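Local coordinates for cobalamin-binding protein (Desulfitobacterium hafniense, PDB 4JGI) that binds methylcobalamin in a Rossmann-like domain and probably serves as the corrinoid carrier of an O-demethylase system, at residues Ile92-Val97 with Phe118-Leu123. Sequence-based numbering, arbitrary orientation.
Sequences IVLATV and FEVFDL
I92, near the start of strand 91-96, reaches over F118 just ahead of the parallel strand 119-122: CD1 sits above one face of the ring, 4.0 Å from the F118 centroid, in a CH-pi contact. With CG1 anti to the carbonyl carbon (chi1 -57°) and chi2 extended, the I92 chain is carried to the CG-CD2 side of that ring. Cutting I92 back to an alanine removes CG1, CG2 and CD1, and would probably cost F118 the CH-pi contact on that face and open a gap above its CG-CD2 side. On the same face of the sheet, L94 CD2 lies 3.9 Å from V120 CG1, the two side chains crossing at a slant. On the reverse face, V93 CG1 meets L123 CD1 at 3.8 Å, while V93 CG2 approaches F121 CB; the edge of the F121 ring is turned to I92 O, with CD1 3.6 Å away. Four backbone bonds join the strands in parallel register: I92 N to E119 O, F121 N to I92 O (2.8 Å), L94 N to F121 O, and L123 N to L94 O, the last almost straight at 178°. I92 O also receives a V120 CA-H contact. L94 N sits 29° out of the F121 carbonyl plane, whereas the other three donors lie nearly in line with their C=O bonds. Farther out, helix 104-115 covers the L94 face and completes the beta-alpha-beta crossover; helix 129-139 covers the V93 side, and strand 143-147 pairs with the other edge of 92-96. The contact thus joins the outermost strand 119-122 to its neighbour by backbone hydrogen bonds and apolar packing, while the D122 carboxylate is salt-bridged to K106 and R110 of the crossover helix and L94 brings an apolar side chain to the methylcobalamin pocket of the Rossmann-like B12 domain.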
ATOM      1  N   ILE A  92      -4.787  -1.641   7.827  1.00 17.36           N
ATOM      2  CA  ILE A  92      -4.656  -2.745   6.924  1.00 16.04           C
ATOM      3  C   ILE A  92      -4.090  -3.957   7.632  1.00 16.83           C
ATOM      4  O   ILE A  92      -3.085  -3.822   8.359  1.00 19.36           O
ATOM      5  CB  ILE A  92      -3.686  -2.472   5.766  1.00 17.76           C
ATOM      6  CG1 ILE A  92      -4.107  -1.250   4.994  1.00 19.40           C
ATOM      7  CG2 ILE A  92      -3.649  -3.671   4.843  1.00 18.51           C
ATOM      8  CD1 ILE A  92      -3.216  -0.840   3.847  1.00 21.73           C
ATOM      9  N   VAL A  93      -4.769  -5.124   7.543  1.00 14.78           N
ATOM     10  CA  VAL A  93      -4.201  -6.361   8.017  1.00 15.67           C
ATOM     11  C   VAL A  93      -3.624  -7.029   6.779  1.00 14.62           C
ATOM     12  O   VAL A  93      -4.339  -7.219   5.776  1.00 15.45           O
ATOM     13  CB  VAL A  93      -5.254  -7.259   8.718  1.00 15.61           C
ATOM     14  CG1 VAL A  93      -4.718  -8.655   8.912  1.00 17.56           C
ATOM     15  CG2 VAL A  93      -5.697  -6.659  10.038  1.00 18.08           C
ATOM     16  N   LEU A  94      -2.348  -7.351   6.826  1.00 14.53           N
ATOM     17  CA  LEU A  94      -1.549  -7.771   5.653  1.00 14.55           C
ATOM     18  C   LEU A  94      -0.892  -9.098   5.912  1.00 14.79           C
ATOM     19  O   LEU A  94      -0.311  -9.272   6.962  1.00 16.42           O
ATOM     20  CB  LEU A  94      -0.504  -6.686   5.369  1.00 17.41           C
ATOM     21  CG  LEU A  94       0.464  -6.878   4.198  1.00 16.76           C
ATOM     22  CD1 LEU A  94      -0.322  -6.965   2.872  1.00 16.75           C
ATOM     23  CD2 LEU A  94       1.484  -5.730   4.123  1.00 17.81           C
ATOM     24  N   ALA A  95      -0.948 -10.044   4.971  1.00 15.12           N
ATOM     25  CA  ALA A  95      -0.312 -11.347   5.132  1.00 14.38           C
ATOM     26  C   ALA A  95       0.010 -11.979   3.852  1.00 15.91           C
ATOM     27  O   ALA A  95      -0.712 -11.809   2.847  1.00 16.18           O
ATOM     28  CB  ALA A  95      -1.334 -12.270   5.825  1.00 17.84           C
ATOM     29  N   THR A  96       1.107 -12.735   3.841  1.00 15.40           N
ATOM     30  CA  THR A  96       1.322 -13.706   2.844  1.00 16.79           C
ATOM     31  C   THR A  96       0.648 -14.987   3.376  1.00 17.42           C
ATOM     32  O   THR A  96       0.907 -15.392   4.496  1.00 19.73           O
ATOM     33  CB  THR A  96       2.814 -13.889   2.525  1.00 16.74           C
ATOM     34  OG1 THR A  96       3.339 -12.708   1.862  1.00 19.33           O
ATOM     35  CG2 THR A  96       3.019 -15.121   1.684  1.00 21.17           C
ATOM     36  N   VAL A  97      -0.259 -15.537   2.590  1.00 17.31           N
ATOM     37  CA  VAL A  97      -1.170 -16.558   3.062  1.00 19.10           C
ATOM     38  C   VAL A  97      -0.554 -17.952   3.150  1.00 21.63           C
ATOM     39  O   VAL A  97       0.479 -18.233   2.625  1.00 22.73           O
ATOM     40  CB  VAL A  97      -2.379 -16.607   2.116  1.00 18.30           C
ATOM     41  CG1 VAL A  97      -3.159 -15.309   2.133  1.00 23.76           C
ATOM     42  CG2 VAL A  97      -2.046 -17.050   0.707  1.00 23.30           C
ATOM     43  N   PHE A 118      -1.026   4.576   6.383  1.00 20.64           N
ATOM     44  CA  PHE A 118      -1.844   3.492   6.900  1.00 17.96           C
ATOM     45  C   PHE A 118      -1.181   2.871   8.126  1.00 20.76           C
ATOM     46  O   PHE A 118       0.062   2.776   8.185  1.00 22.28           O
ATOM     47  CB  PHE A 118      -2.055   2.387   5.877  1.00 16.28           C
ATOM     48  CG  PHE A 118      -2.912   2.748   4.686  1.00 18.93           C
ATOM     49  CD1 PHE A 118      -2.360   3.337   3.573  1.00 21.02           C
ATOM     50  CD2 PHE A 118      -4.287   2.572   4.722  1.00 19.32           C
ATOM     51  CE1 PHE A 118      -3.124   3.706   2.499  1.00 23.58           C
ATOM     52  CE2 PHE A 118      -5.066   2.970   3.611  1.00 19.10           C
ATOM     53  CZ  PHE A 118      -4.481   3.567   2.536  1.00 24.75           C
ATOM     54  N   GLU A 119      -1.959   2.365   9.069  1.00 20.15           N
ATOM     55  CA  GLU A 119      -1.456   1.500  10.154  1.00 19.11           C
ATOM     56  C   GLU A 119      -1.534   0.063   9.639  1.00 23.35           C
ATOM     57  O   GLU A 119      -2.638  -0.409   9.273  1.00 22.09           O
ATOM     58  CB  GLU A 119      -2.281   1.643  11.389  1.00 23.38           C
ATOM     59  CG  GLU A 119      -1.811   0.708  12.500  1.00 26.25           C
ATOM     60  CD  GLU A 119      -2.468   0.969  13.852  1.00 34.15           C
ATOM     61  OE1 GLU A 119      -3.616   1.464  13.864  1.00 33.42           O
ATOM     62  OE2 GLU A 119      -1.841   0.584  14.897  1.00 34.60           O
ATOM     63  N   VAL A 120      -0.383  -0.590   9.468  1.00 20.46           N
ATOM     64  CA  VAL A 120      -0.317  -1.840   8.833  1.00 18.21           C
ATOM     65  C   VAL A 120       0.024  -2.894   9.909  1.00 18.96           C
ATOM     66  O   VAL A 120       1.065  -2.791  10.620  1.00 21.80           O
ATOM     67  CB  VAL A 120       0.701  -1.828   7.683  1.00 20.26           C
ATOM     68  CG1 VAL A 120       0.820  -3.210   7.085  1.00 23.32           C
ATOM     69  CG2 VAL A 120       0.345  -0.762   6.610  1.00 22.56           C
ATOM     70  N   PHE A 121      -0.824  -3.893  10.008  1.00 18.36           N
ATOM     71  CA  PHE A 121      -0.600  -5.073  10.852  1.00 17.34           C
ATOM     72  C   PHE A 121      -0.080  -6.212   9.952  1.00 19.43           C
ATOM     73  O   PHE A 121      -0.859  -6.897   9.264  1.00 19.26           O
ATOM     74  CB  PHE A 121      -1.836  -5.479  11.586  1.00 19.51           C
ATOM     75  CG  PHE A 121      -2.431  -4.391  12.427  1.00 19.54           C
ATOM     76  CD1 PHE A 121      -3.289  -3.444  11.915  1.00 23.59           C
ATOM     77  CD2 PHE A 121      -2.091  -4.310  13.800  1.00 23.38           C
ATOM     78  CE1 PHE A 121      -3.808  -2.425  12.688  1.00 30.51           C
ATOM     79  CE2 PHE A 121      -2.591  -3.270  14.590  1.00 27.29           C
ATOM     80  CZ  PHE A 121      -3.474  -2.344  14.018  1.00 25.68           C
ATOM     81  N   ASP A 122       1.255  -6.321   9.899  1.00 19.64           N
ATOM     82  CA  ASP A 122       1.906  -7.336   9.120  1.00 17.59           C
ATOM     83  C   ASP A 122       2.020  -8.643   9.831  1.00 18.93           C
ATOM     84  O   ASP A 122       2.712  -8.719  10.876  1.00 23.79           O
ATOM     85  CB  ASP A 122       3.261  -6.801   8.645  1.00 20.18           C
ATOM     86  CG  ASP A 122       4.070  -7.824   7.892  1.00 23.59           C
ATOM     87  OD1 ASP A 122       3.483  -8.711   7.238  1.00 22.62           O
ATOM     88  OD2 ASP A 122       5.337  -7.638   7.885  1.00 26.20           O
ATOM     89  N   LEU A 123       1.290  -9.647   9.351  1.00 17.45           N
ATOM     90  CA  LEU A 123       1.243 -10.928   9.999  1.00 18.29           C
ATOM     91  C   LEU A 123       2.372 -11.875   9.520  1.00 20.01           C
ATOM     92  O   LEU A 123       2.551 -12.978  10.022  1.00 21.08           O
ATOM     93  CB  LEU A 123      -0.112 -11.614   9.812  1.00 16.87           C
ATOM     94  CG  LEU A 123      -1.287 -10.800  10.393  1.00 17.64           C
ATOM     95  CD1 LEU A 123      -2.564 -11.514  10.124  1.00 18.85           C
ATOM     96  CD2 LEU A 123      -1.179 -10.782  11.900  1.00 25.37           C
TER